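Ulvan Lyase-PL25 (Pseudoalteromonas sp. PLSV, PDB 5UAM) cleaves ulvan, the sulfated cell-wall polysaccharide of green seaweeds, as a beta-propeller lyase of polysaccharide lyase family 25. Local coordinates at residues L387-S392 with K403-K408; D425-V430 with V444-A449; K352-Y357 with T377-D382; T337-W342 with I373-T378. All blocks are in the same frame, centred on the assembly; numbering follows the deposited sequence.

Contact 1. Residues L387-S392 with K403-K408; sequences LSWWQS and KTVLRK
A classic beta bulge interrupts the antiparallel hairpin of strands 384-392 and 400-408, where Val405 and Leu406 together face Leu387 in one blade of the propeller. Leu387 O takes the Val405 N-H at 2.9 Å and, more weakly, that of Leu406 N, while Leu387 N gives a bond to Leu406 O. One residue on, the register has slipped: Ser388 sits against Thr404 as a non-hydrogen-bonded pair, CB of Ser388 lying 3.7 Å from Thr404 OG1, and Trp389 N donates almost straight (172°) to Lys403 O. The indole of Trp389 carries the side-chain part. With CG anti to its carbonyl carbon (chi1 -72°), the pyrrole side swings over to Val405, whose CG2, in the modelled one of two conformers, lies 3.4 Å from Trp389 NE1 and 3.5 Å from Trp389 CD1, at a slant to the ring. Lys403 O stands at the edge of the same ring. Replacing Trp389 by alanine would probably strip Val405 CG2 of this neighbour and deprive Arg374, in its modelled conformer, of a cation-pi partner. Ser388 OG is held by Glu401, and Lys403 reaches Glu447 in a salt bridge. Strand 373-381 flanks 384-392 on the side away from the hairpin partner, and Leu387 packs on Met428, Val430 and Val444 from strands 428-433 and 439-444 of the next sheet.

Contact 2. Residues D425-V430 with V444-A449; sequences DAQMLV and VGEEGA
Gln427 stretches its side chain across to Glu446, NE2 donating to Glu446 OE2 over 2.9 Å. The oxygen lies in the amide plane of Gln427, but the amide comes to it from above the carboxylate plane, and the two flat groups are turned 42° apart. A bend at chi2 (-67°) turns the Glu446 carboxylate to the amide. The backbones join through a classic beta bulge: Gln427 N (2.7 Å) and Met428 N (3.2 Å) both donate to Val444 O, and Val444 N returns a bond to Met428 O. Beside the bulge, Val444 CG2 packs on Val430 CG2 at 3.9 Å, the two valines crossing at about a right angle. At Gly445 a side chain would run into Asp425 O, from which its CA is 3.4 Å away. One water bridges Asp425 O and Gly448 O; another, held by Asp425 OD1, receives a weak bond from Glu446 N. With only the methyl group of an alanine at Gln427, Glu446 OE2 is likely to lose its amide donor and Trp389 part of its cover. In the modelled conformer of Arg374, Glu446 OE1 forms a salt bridge with it, so the carboxylate is shared between an amide and a guanidinium. The nearby guanidinium would probably favour its ionised form; the salt bridge ties this loop to strand 373-381 of the adjoining blade.

Contact 3. Residues K352-Y357 with T377-D382; sequences KVIPQY and TTYNQD
Tyr357 and Tyr379 meet as a T-shaped (edge-to-face) pair where the loop between two propeller blades, turning through a type II beta turn from Ile354 to Tyr357, leans on strand 373-381. The ring planes stand 79° apart with centroids 5.7 Å from each other, and it is the edge of Tyr379 that points at the face of Tyr357. The phenol of Tyr357 reaches past the Tyr379 ring to the backbone, its CZ lying 3.6 Å from Tyr379 CB. Tyr379 CG sits between its own N and carbonyl carbon (chi1 67°), which turns the ring away from the loop and over strand 384-392, and its OH binds Glu401. Ile354 supplies a second neighbour to this ring: its CD1 comes obliquely to Tyr379 CD1 at 3.6 Å, and also lies near Thr377 OG1, which is bonded to Arg362 O. Trp390 of strand 384-392 touches both Ile354 and Thr377, so the isoleucine is packed among side chains of the blade. At the end of the Tyr357 ring, OH is gripped twice: it bonds to Val360 O and accepts the Asn380 N-H at 3.0 Å and 162°, while Asn380 O lies at the edge of the ring in its plane.

Contact 4. Residues T337-W342 with I373-T378; sequences TRHVRW and IRYLTT
His339 reaches from strand 336-342 toward Tyr375 and Ile373 of strand 373-381, between two adjacent blades of the beta-propeller. Its CB and CG lie 3.8 and 3.7 Å from Tyr375 OH, and with CG anti to the backbone N (chi1 -165°) the imidazole is carried toward the facing sheet. ND1 and Tyr375 OH share a nearly straight hydrogen bond (2.8 Å, 177°); the hydroxyl lies in the imidazole plane, and the two rings meet rim to rim with planes at 89°. Next round the ring, CE1 comes within 3.7 Å of Ile373 CG2, which sits over a face in a CH-pi contact. At the tip, NE2 touches Ile373 CD1 at 3.5 Å and hydrogen-bonds to His318 ND1, so both buried imidazole nitrogens have polar partners; CD2 lies 3.8 Å from the same Ile373 CD1. Thr337 CG2 packs on Tyr375 CE2 at 3.8 Å, and a water joins Thr337 OG1, also bonded to Asn322 OD1, to Thr377 OG1, also bonded to Arg362 O. Phe365 of strand 362-367 meets His339 edge-to-face and touches the Tyr375 ring, and strand 317-324 adds Ala320 against Tyr375, which leaves the histidine-tyrosine pair enclosed by strands of both sheets.

How the contacts relate
Contacts 3 and 4 come first along the chain and end on the same strand, 373-381, sharing Thr377 and Thr378; their centres lie about 12 Å apart. Contact 1 follows in the same four-stranded sheet, where strand 384-392 pairs with 373-381, its centre about 10 Å from that of contact 3 and about 13 Å from that of contact 4. Contact 2, last in sequence and centred about 10 Å from contact 1, belongs to the next sheet, which strand 30-33 completes; it touches contacts 1 and 4 but not contact 3. Thus the sheet of 362-408 is joined on one flank to strand 336-342 and its loop, and on the other to 425-449, linking three successive propeller blades.

Contact 1. Residues L387-S392 with K403-K408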
# COMPACT_ATOMS: atom_id res chain seq x y z
N LEU A 387 -12.05 7.89 -11.46
CA LEU A 387 -11.38 8.28 -10.21
C LEU A 387 -12.04 9.57 -9.76
O LEU A 387 -11.95 10.59 -10.46
CB LEU A 387 -9.87 8.46 -10.42
CG LEU A 387 -9.08 8.83 -9.16
CD1 LEU A 387 -9.09 7.68 -8.18
CD2 LEU A 387 -7.66 9.14 -9.52
N SER A 388 -12.74 9.54 -8.62
CA SER A 388 -13.50 10.71 -8.21
C SER A 388 -13.47 10.84 -6.69
O SER A 388 -13.19 9.89 -5.96
CB SER A 388 -14.93 10.65 -8.71
OG SER A 388 -15.60 9.51 -8.20
N TRP A 389 -13.76 12.06 -6.25
CA TRP A 389 -13.84 12.38 -4.83
C TRP A 389 -15.23 12.06 -4.30
O TRP A 389 -16.24 12.39 -4.93
CB TRP A 389 -13.58 13.87 -4.62
CG TRP A 389 -12.13 14.28 -4.82
CD1 TRP A 389 -11.60 14.85 -5.93
CD2 TRP A 389 -11.06 14.13 -3.89
NE1 TRP A 389 -10.24 15.07 -5.74
CE2 TRP A 389 -9.90 14.65 -4.49
CE3 TRP A 389 -10.97 13.63 -2.59
CZ2 TRP A 389 -8.66 14.68 -3.84
CZ3 TRP A 389 -9.74 13.66 -1.94
CH2 TRP A 389 -8.61 14.19 -2.57
N TRP A 390 -15.28 11.44 -3.12
CA TRP A 390 -16.52 11.15 -2.42
C TRP A 390 -16.43 11.73 -1.01
O TRP A 390 -15.46 11.46 -0.30
CB TRP A 390 -16.75 9.64 -2.35
CG TRP A 390 -17.06 9.06 -3.70
CD1 TRP A 390 -16.19 8.89 -4.74
CD2 TRP A 390 -18.33 8.61 -4.16
NE1 TRP A 390 -16.85 8.35 -5.81
CE2 TRP A 390 -18.16 8.16 -5.49
CE3 TRP A 390 -19.60 8.52 -3.57
CZ2 TRP A 390 -19.22 7.66 -6.24
CZ3 TRP A 390 -20.65 8.03 -4.33
CH2 TRP A 390 -20.45 7.60 -5.65
N GLN A 391 -17.43 12.52 -0.63
CA GLN A 391 -17.39 13.31 0.59
C GLN A 391 -18.49 12.88 1.54
O GLN A 391 -19.66 12.77 1.15
CB GLN A 391 -17.57 14.80 0.26
CG GLN A 391 -17.77 15.70 1.48
CD GLN A 391 -16.46 16.15 2.08
OE1 GLN A 391 -15.67 16.84 1.45
NE2 GLN A 391 -16.24 15.78 3.34
N SER A 392 -18.13 12.69 2.80
CA SER A 392 -19.10 12.49 3.87
C SER A 392 -18.98 13.63 4.86
O SER A 392 -17.87 14.10 5.15
CB SER A 392 -18.84 11.17 4.61
OG SER A 392 -19.71 11.04 5.73
N LYS A 403 -16.06 15.92 -7.44
CA LYS A 403 -15.41 16.06 -8.73
C LYS A 403 -14.79 14.74 -9.18
O LYS A 403 -14.21 13.99 -8.39
CB LYS A 403 -14.33 17.14 -8.68
CG LYS A 403 -14.83 18.54 -8.35
CD LYS A 403 -13.84 19.60 -8.83
CE LYS A 403 -14.24 21.01 -8.40
NZ LYS A 403 -13.51 21.45 -7.17
N THR A 404 -14.89 14.47 -10.48
CA THR A 404 -14.11 13.43 -11.13
C THR A 404 -12.77 14.03 -11.57
O THR A 404 -12.73 15.05 -12.25
CB THR A 404 -14.86 12.86 -12.33
OG1 THR A 404 -16.03 12.16 -11.88
CG2 THR A 404 -13.98 11.89 -13.12
N VAL A 405 -11.68 13.36 -11.19
CA VAL A 405 -10.33 13.84 -11.46
C VAL A 405 -9.75 13.17 -12.70
O VAL A 405 -8.90 13.74 -13.39
CB VAL A 405 -9.46 13.55 -10.22
CG1 VAL A 405 -8.04 13.93 -10.44
CG2 VAL A 405 -10.02 14.29 -9.00
N LEU A 406 -10.18 11.95 -12.99
CA LEU A 406 -9.70 11.24 -14.17
C LEU A 406 -10.73 10.19 -14.55
O LEU A 406 -11.29 9.52 -13.68
CB LEU A 406 -8.34 10.56 -13.90
CG LEU A 406 -7.52 10.20 -15.13
CD1 LEU A 406 -7.02 11.43 -15.83
CD2 LEU A 406 -6.35 9.32 -14.73
N ARG A 407 -11.01 10.09 -15.85
CA ARG A 407 -11.95 9.09 -16.33
C ARG A 407 -11.46 8.61 -17.68
O ARG A 407 -11.14 9.44 -18.53
CB ARG A 407 -13.36 9.68 -16.44
CG ARG A 407 -14.41 8.65 -16.73
CD ARG A 407 -15.83 9.22 -16.71
NE ARG A 407 -16.79 8.17 -17.03
CZ ARG A 407 -17.84 7.84 -16.29
NH1 ARG A 407 -18.62 6.85 -16.71
NH2 ARG A 407 -18.15 8.50 -15.17
N LYS A 408 -11.35 7.30 -17.86
CA LYS A 408 -10.86 6.76 -19.13
C LYS A 408 -11.74 5.60 -19.59
O LYS A 408 -11.96 4.64 -18.86
CB LYS A 408 -9.41 6.30 -19.01
CG LYS A 408 -8.44 7.40 -18.60
CD LYS A 408 -8.20 8.35 -19.75
CE LYS A 408 -7.25 9.45 -19.34
NZ LYS A 408 -7.05 10.41 -20.45

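Contact 2. Residues D425-V430 with V444-A449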
# COMPACT_ATOMS: atom_id res chain seq x y z
N ASP A 425 -2.23 20.08 -5.87
CA ASP A 425 -2.09 19.73 -7.28
C ASP A 425 -1.58 18.31 -7.53
O ASP A 425 -1.68 17.84 -8.67
CB ASP A 425 -1.13 20.70 -7.98
CG ASP A 425 -1.77 22.05 -8.29
OD1 ASP A 425 -3.00 22.20 -8.08
OD2 ASP A 425 -1.03 22.95 -8.76
N ALA A 426 -1.09 17.60 -6.51
CA ALA A 426 -0.42 16.33 -6.77
C ALA A 426 -0.62 15.42 -5.55
O ALA A 426 0.23 15.33 -4.66
CB ALA A 426 1.05 16.57 -7.06
N GLN A 427 -1.74 14.72 -5.55
CA GLN A 427 -2.19 13.94 -4.40
C GLN A 427 -2.13 12.44 -4.59
O GLN A 427 -2.02 11.72 -3.60
CB GLN A 427 -3.63 14.33 -4.06
CG GLN A 427 -3.74 15.78 -3.67
CD GLN A 427 -5.04 16.09 -3.02
OE1 GLN A 427 -5.41 15.51 -1.98
NE2 GLN A 427 -5.75 17.03 -3.59
N MET A 428 -2.24 11.92 -5.81
CA MET A 428 -2.34 10.48 -5.99
C MET A 428 -1.78 10.13 -7.36
O MET A 428 -1.89 10.91 -8.30
CB MET A 428 -3.81 10.03 -5.85
CG MET A 428 -4.03 8.53 -5.98
SD MET A 428 -5.77 8.05 -5.75
CE MET A 428 -5.91 8.00 -3.96
N LEU A 429 -1.21 8.93 -7.44
CA LEU A 429 -0.77 8.35 -8.70
C LEU A 429 -1.80 7.37 -9.22
O LEU A 429 -2.48 6.67 -8.44
CB LEU A 429 0.57 7.64 -8.50
CG LEU A 429 1.71 8.60 -8.28
CD1 LEU A 429 2.87 7.97 -7.56
CD2 LEU A 429 2.19 9.15 -9.62
N VAL A 430 -1.94 7.31 -10.56
CA VAL A 430 -2.96 6.50 -11.21
C VAL A 430 -2.31 5.82 -12.40
O VAL A 430 -1.53 6.45 -13.13
CB VAL A 430 -4.13 7.36 -11.72
CG1 VAL A 430 -5.32 6.48 -12.11
CG2 VAL A 430 -4.54 8.40 -10.71
N VAL A 444 -2.30 13.03 -10.24
CA VAL A 444 -3.53 13.79 -10.19
C VAL A 444 -3.65 14.57 -8.89
O VAL A 444 -3.13 14.16 -7.84
CB VAL A 444 -4.81 12.96 -10.42
CG1 VAL A 444 -4.75 12.26 -11.76
CG2 VAL A 444 -5.03 11.96 -9.29
N GLY A 445 -4.38 15.67 -8.96
CA GLY A 445 -4.70 16.48 -7.80
C GLY A 445 -6.18 16.69 -7.56
O GLY A 445 -7.01 15.79 -7.78
N GLU A 446 -6.54 17.88 -7.09
CA GLU A 446 -7.94 18.15 -6.76
C GLU A 446 -8.83 18.10 -7.98
O GLU A 446 -10.02 17.75 -7.87
CB GLU A 446 -8.08 19.54 -6.13
CG GLU A 446 -7.69 19.60 -4.68
CD GLU A 446 -8.63 18.82 -3.77
OE1 GLU A 446 -9.82 18.67 -4.11
OE2 GLU A 446 -8.16 18.36 -2.71
N GLU A 447 -8.30 18.49 -9.13
CA GLU A 447 -9.11 18.71 -10.32
C GLU A 447 -8.76 17.79 -11.47
O GLU A 447 -9.64 17.44 -12.26
CB GLU A 447 -8.96 20.16 -10.83
CG GLU A 447 -9.05 21.24 -9.76
CD GLU A 447 -10.46 21.48 -9.28
OE1 GLU A 447 -10.62 21.93 -8.12
OE2 GLU A 447 -11.41 21.22 -10.05
N GLY A 448 -7.49 17.42 -11.60
CA GLY A 448 -7.09 16.60 -12.71
C GLY A 448 -5.60 16.35 -12.72
O GLY A 448 -4.92 16.47 -11.70
N ALA A 449 -5.10 15.98 -13.89
CA ALA A 449 -3.74 15.51 -14.02
C ALA A 449 -2.76 16.67 -14.13
O ALA A 449 -3.07 17.73 -14.68
CB ALA A 449 -3.62 14.63 -15.27
O HOH W 1 -3.29 18.73 -10.76
O HOH W 2 -5.45 20.99 -7.60

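Contact 3. Residues K352-Y357 with T377-D382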
# COMPACT_ATOMS: atom_id res chain seq x y z
N LYS A 352 -20.57 1.04 2.96
CA LYS A 352 -19.86 1.23 1.70
C LYS A 352 -19.72 2.72 1.41
O LYS A 352 -20.65 3.51 1.63
CB LYS A 352 -20.65 0.59 0.55
CG LYS A 352 -20.69 -0.92 0.56
CD LYS A 352 -21.56 -1.43 -0.60
CE LYS A 352 -21.63 -2.94 -0.63
NZ LYS A 352 -22.57 -3.38 -1.70
N VAL A 353 -18.56 3.09 0.88
CA VAL A 353 -18.34 4.46 0.44
C VAL A 353 -19.26 4.80 -0.72
O VAL A 353 -19.98 5.80 -0.69
CB VAL A 353 -16.86 4.67 0.07
CG1 VAL A 353 -16.66 6.06 -0.53
CG2 VAL A 353 -15.94 4.49 1.30
N ILE A 354 -19.27 3.96 -1.75
CA ILE A 354 -20.13 4.15 -2.92
C ILE A 354 -21.43 3.39 -2.66
O ILE A 354 -21.41 2.15 -2.63
CB ILE A 354 -19.44 3.67 -4.21
CG1 ILE A 354 -18.11 4.41 -4.37
CG2 ILE A 354 -20.38 3.93 -5.39
CD1 ILE A 354 -17.25 3.96 -5.57
N PRO A 355 -22.56 4.08 -2.48
CA PRO A 355 -23.79 3.38 -2.10
C PRO A 355 -24.23 2.39 -3.18
O PRO A 355 -24.17 2.68 -4.37
CB PRO A 355 -24.82 4.51 -1.94
CG PRO A 355 -24.08 5.78 -2.03
CD PRO A 355 -22.76 5.52 -2.67
N GLN A 356 -24.65 1.21 -2.73
CA GLN A 356 -25.24 0.17 -3.59
C GLN A 356 -24.30 -0.31 -4.69
O GLN A 356 -24.74 -0.96 -5.65
CB GLN A 356 -26.57 0.63 -4.19
CG GLN A 356 -27.71 0.75 -3.17
CD GLN A 356 -27.71 2.08 -2.44
OE1 GLN A 356 -27.64 3.15 -3.07
NE2 GLN A 356 -27.79 2.03 -1.11
N TYR A 357 -23.00 -0.05 -4.60
CA TYR A 357 -22.09 -0.50 -5.63
C TYR A 357 -21.69 -1.94 -5.33
O TYR A 357 -21.43 -2.30 -4.18
CB TYR A 357 -20.87 0.42 -5.65
CG TYR A 357 -19.83 0.17 -6.74
CD1 TYR A 357 -20.08 0.48 -8.09
CD2 TYR A 357 -18.60 -0.33 -6.41
CE1 TYR A 357 -19.09 0.25 -9.06
CE2 TYR A 357 -17.63 -0.55 -7.37
CZ TYR A 357 -17.86 -0.27 -8.67
OH TYR A 357 -16.85 -0.50 -9.59
N THR A 377 -11.43 7.77 -4.84
CA THR A 377 -11.71 6.36 -5.04
C THR A 377 -11.87 6.04 -6.51
O THR A 377 -12.40 6.85 -7.28
CB THR A 377 -12.93 5.92 -4.20
OG1 THR A 377 -13.37 4.61 -4.59
CG2 THR A 377 -14.03 6.86 -4.38
N THR A 378 -11.39 4.87 -6.90
CA THR A 378 -11.61 4.40 -8.26
C THR A 378 -12.64 3.28 -8.28
O THR A 378 -12.67 2.42 -7.40
CB THR A 378 -10.32 4.00 -8.98
OG1 THR A 378 -10.62 3.66 -10.34
CG2 THR A 378 -9.67 2.82 -8.36
N TYR A 379 -13.45 3.29 -9.33
CA TYR A 379 -14.49 2.30 -9.57
C TYR A 379 -14.70 2.28 -11.07
O TYR A 379 -14.18 3.13 -11.79
CB TYR A 379 -15.76 2.65 -8.78
CG TYR A 379 -16.47 3.91 -9.24
CD1 TYR A 379 -16.09 5.17 -8.79
CD2 TYR A 379 -17.53 3.82 -10.11
CE1 TYR A 379 -16.78 6.31 -9.22
CE2 TYR A 379 -18.21 4.95 -10.55
CZ TYR A 379 -17.83 6.19 -10.10
OH TYR A 379 -18.51 7.30 -10.54
N ASN A 380 -15.43 1.29 -11.57
CA ASN A 380 -15.76 1.27 -12.98
C ASN A 380 -17.25 1.50 -13.18
O ASN A 380 -18.08 1.09 -12.36
CB ASN A 380 -15.27 0.00 -13.70
CG ASN A 380 -13.81 0.14 -14.21
OD1 ASN A 380 -12.94 0.66 -13.50
ND2 ASN A 380 -13.55 -0.33 -15.43
N GLN A 381 -17.58 2.19 -14.26
CA GLN A 381 -18.95 2.33 -14.72
C GLN A 381 -18.94 1.74 -16.11
O GLN A 381 -18.30 2.29 -17.02
CB GLN A 381 -19.43 3.78 -14.74
CG GLN A 381 -20.90 3.84 -15.16
CD GLN A 381 -21.48 5.23 -15.23
OE1 GLN A 381 -20.84 6.17 -15.71
NE2 GLN A 381 -22.72 5.38 -14.76
N ASP A 382 -19.63 0.62 -16.28
CA ASP A 382 -19.56 -0.13 -17.52
C ASP A 382 -18.08 -0.46 -17.71
O ASP A 382 -17.43 -0.93 -16.76
CB ASP A 382 -20.22 0.68 -18.63
CG ASP A 382 -21.67 1.04 -18.31
OD1 ASP A 382 -22.40 0.18 -17.79
OD2 ASP A 382 -22.07 2.20 -18.57

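Contact 4. Residues T337-W342 with I373-T378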
# COMPACT_ATOMS: atom_id res chain seq x y z
N THR A 337 -14.93 -0.70 -1.02
CA THR A 337 -14.41 0.01 0.14
C THR A 337 -15.54 0.42 1.07
O THR A 337 -16.57 0.93 0.63
CB THR A 337 -13.67 1.28 -0.29
OG1 THR A 337 -13.02 1.07 -1.54
CG2 THR A 337 -12.65 1.70 0.75
N ARG A 338 -15.30 0.22 2.37
CA ARG A 338 -16.19 0.64 3.45
C ARG A 338 -15.40 1.42 4.48
O ARG A 338 -14.18 1.25 4.61
CB ARG A 338 -16.83 -0.57 4.13
CG ARG A 338 -17.62 -1.45 3.17
CD ARG A 338 -17.03 -2.84 3.04
NE ARG A 338 -17.71 -3.56 1.96
CZ ARG A 338 -18.87 -4.20 2.08
NH1 ARG A 338 -19.52 -4.22 3.23
NH2 ARG A 338 -19.40 -4.81 1.03
N HIS A 339 -16.09 2.30 5.22
CA HIS A 339 -15.44 3.19 6.16
C HIS A 339 -15.81 2.82 7.59
O HIS A 339 -17.00 2.63 7.89
CB HIS A 339 -15.82 4.65 5.91
CG HIS A 339 -14.91 5.60 6.61
ND1 HIS A 339 -13.63 5.84 6.15
CD2 HIS A 339 -15.04 6.28 7.77
CE1 HIS A 339 -13.03 6.66 6.99
NE2 HIS A 339 -13.86 6.95 7.97
N VAL A 340 -14.79 2.74 8.46
CA VAL A 340 -14.95 2.39 9.87
C VAL A 340 -14.22 3.45 10.68
O VAL A 340 -13.19 3.97 10.24
CB VAL A 340 -14.31 1.00 10.11
CG1 VAL A 340 -14.14 0.70 11.61
CG2 VAL A 340 -15.12 -0.07 9.41
N ARG A 341 -14.74 3.79 11.86
CA ARG A 341 -14.03 4.74 12.71
C ARG A 341 -14.31 4.49 14.18
O ARG A 341 -15.34 3.92 14.57
CB ARG A 341 -14.35 6.20 12.37
CG ARG A 341 -15.77 6.60 12.70
CD ARG A 341 -16.08 8.01 12.23
NE ARG A 341 -17.44 8.39 12.57
CZ ARG A 341 -17.79 9.01 13.69
NH1 ARG A 341 -16.87 9.34 14.60
NH2 ARG A 341 -19.06 9.31 13.92
N TRP A 342 -13.37 4.95 15.00
CA TRP A 342 -13.50 4.96 16.45
C TRP A 342 -14.10 6.29 16.87
O TRP A 342 -13.54 7.34 16.56
CB TRP A 342 -12.11 4.80 17.05
CG TRP A 342 -12.05 4.86 18.56
CD1 TRP A 342 -11.56 5.88 19.32
CD2 TRP A 342 -12.48 3.85 19.47
NE1 TRP A 342 -11.67 5.57 20.65
CE2 TRP A 342 -12.22 4.32 20.78
CE3 TRP A 342 -13.04 2.58 19.32
CZ2 TRP A 342 -12.52 3.57 21.92
CZ3 TRP A 342 -13.33 1.84 20.43
CH2 TRP A 342 -13.06 2.33 21.73
N ILE A 373 -14.95 13.28 6.06
CA ILE A 373 -14.06 12.32 5.40
C ILE A 373 -14.22 12.45 3.89
O ILE A 373 -15.34 12.52 3.39
CB ILE A 373 -14.45 10.90 5.85
CG1 ILE A 373 -14.38 10.78 7.38
CG2 ILE A 373 -13.57 9.87 5.17
CD1 ILE A 373 -15.57 10.06 7.95
N ARG A 374 -13.10 12.46 3.18
CA ARG A 374 -13.09 12.52 1.72
C ARG A 374 -12.27 11.36 1.19
O ARG A 374 -11.11 11.21 1.58
CB ARG A 374 -12.40 13.79 1.20
CG ARG A 374 -13.08 15.10 1.38
CD ARG A 374 -12.11 16.20 0.94
NE ARG A 374 -12.13 16.43 -0.50
CZ ARG A 374 -11.10 16.88 -1.22
NH1 ARG A 374 -9.92 17.13 -0.65
NH2 ARG A 374 -11.24 17.08 -2.51
N TYR A 375 -12.85 10.56 0.31
CA TYR A 375 -12.11 9.53 -0.40
C TYR A 375 -11.83 9.99 -1.82
O TYR A 375 -12.68 10.62 -2.45
CB TYR A 375 -12.94 8.25 -0.53
CG TYR A 375 -12.86 7.31 0.64
CD1 TYR A 375 -13.62 7.52 1.78
CD2 TYR A 375 -12.01 6.21 0.62
CE1 TYR A 375 -13.53 6.67 2.86
CE2 TYR A 375 -11.92 5.34 1.69
CZ TYR A 375 -12.68 5.57 2.81
OH TYR A 375 -12.57 4.70 3.88
N LEU A 376 -10.65 9.65 -2.30
CA LEU A 376 -10.38 9.66 -3.73
C LEU A 376 -10.38 8.18 -4.12
O LEU A 376 -9.50 7.41 -3.71
CB LEU A 376 -9.07 10.37 -4.04
CG LEU A 376 -8.75 10.57 -5.52
CD1 LEU A 376 -9.91 11.20 -6.28
CD2 LEU A 376 -7.51 11.46 -5.68
N THR A 377 -11.43 7.77 -4.84
CA THR A 377 -11.71 6.36 -5.04
C THR A 377 -11.87 6.04 -6.51
O THR A 377 -12.40 6.85 -7.28
CB THR A 377 -12.93 5.92 -4.20
OG1 THR A 377 -13.37 4.61 -4.59
CG2 THR A 377 -14.03 6.86 -4.38
N THR A 378 -11.39 4.87 -6.90
CA THR A 378 -11.61 4.40 -8.26
C THR A 378 -12.64 3.28 -8.28
O THR A 378 -12.67 2.42 -7.40
CB THR A 378 -10.32 4.00 -8.98
OG1 THR A 378 -10.62 3.66 -10.34
CG2 THR A 378 -9.67 2.82 -8.36
O HOH W 3 -14.66 3.01 -2.75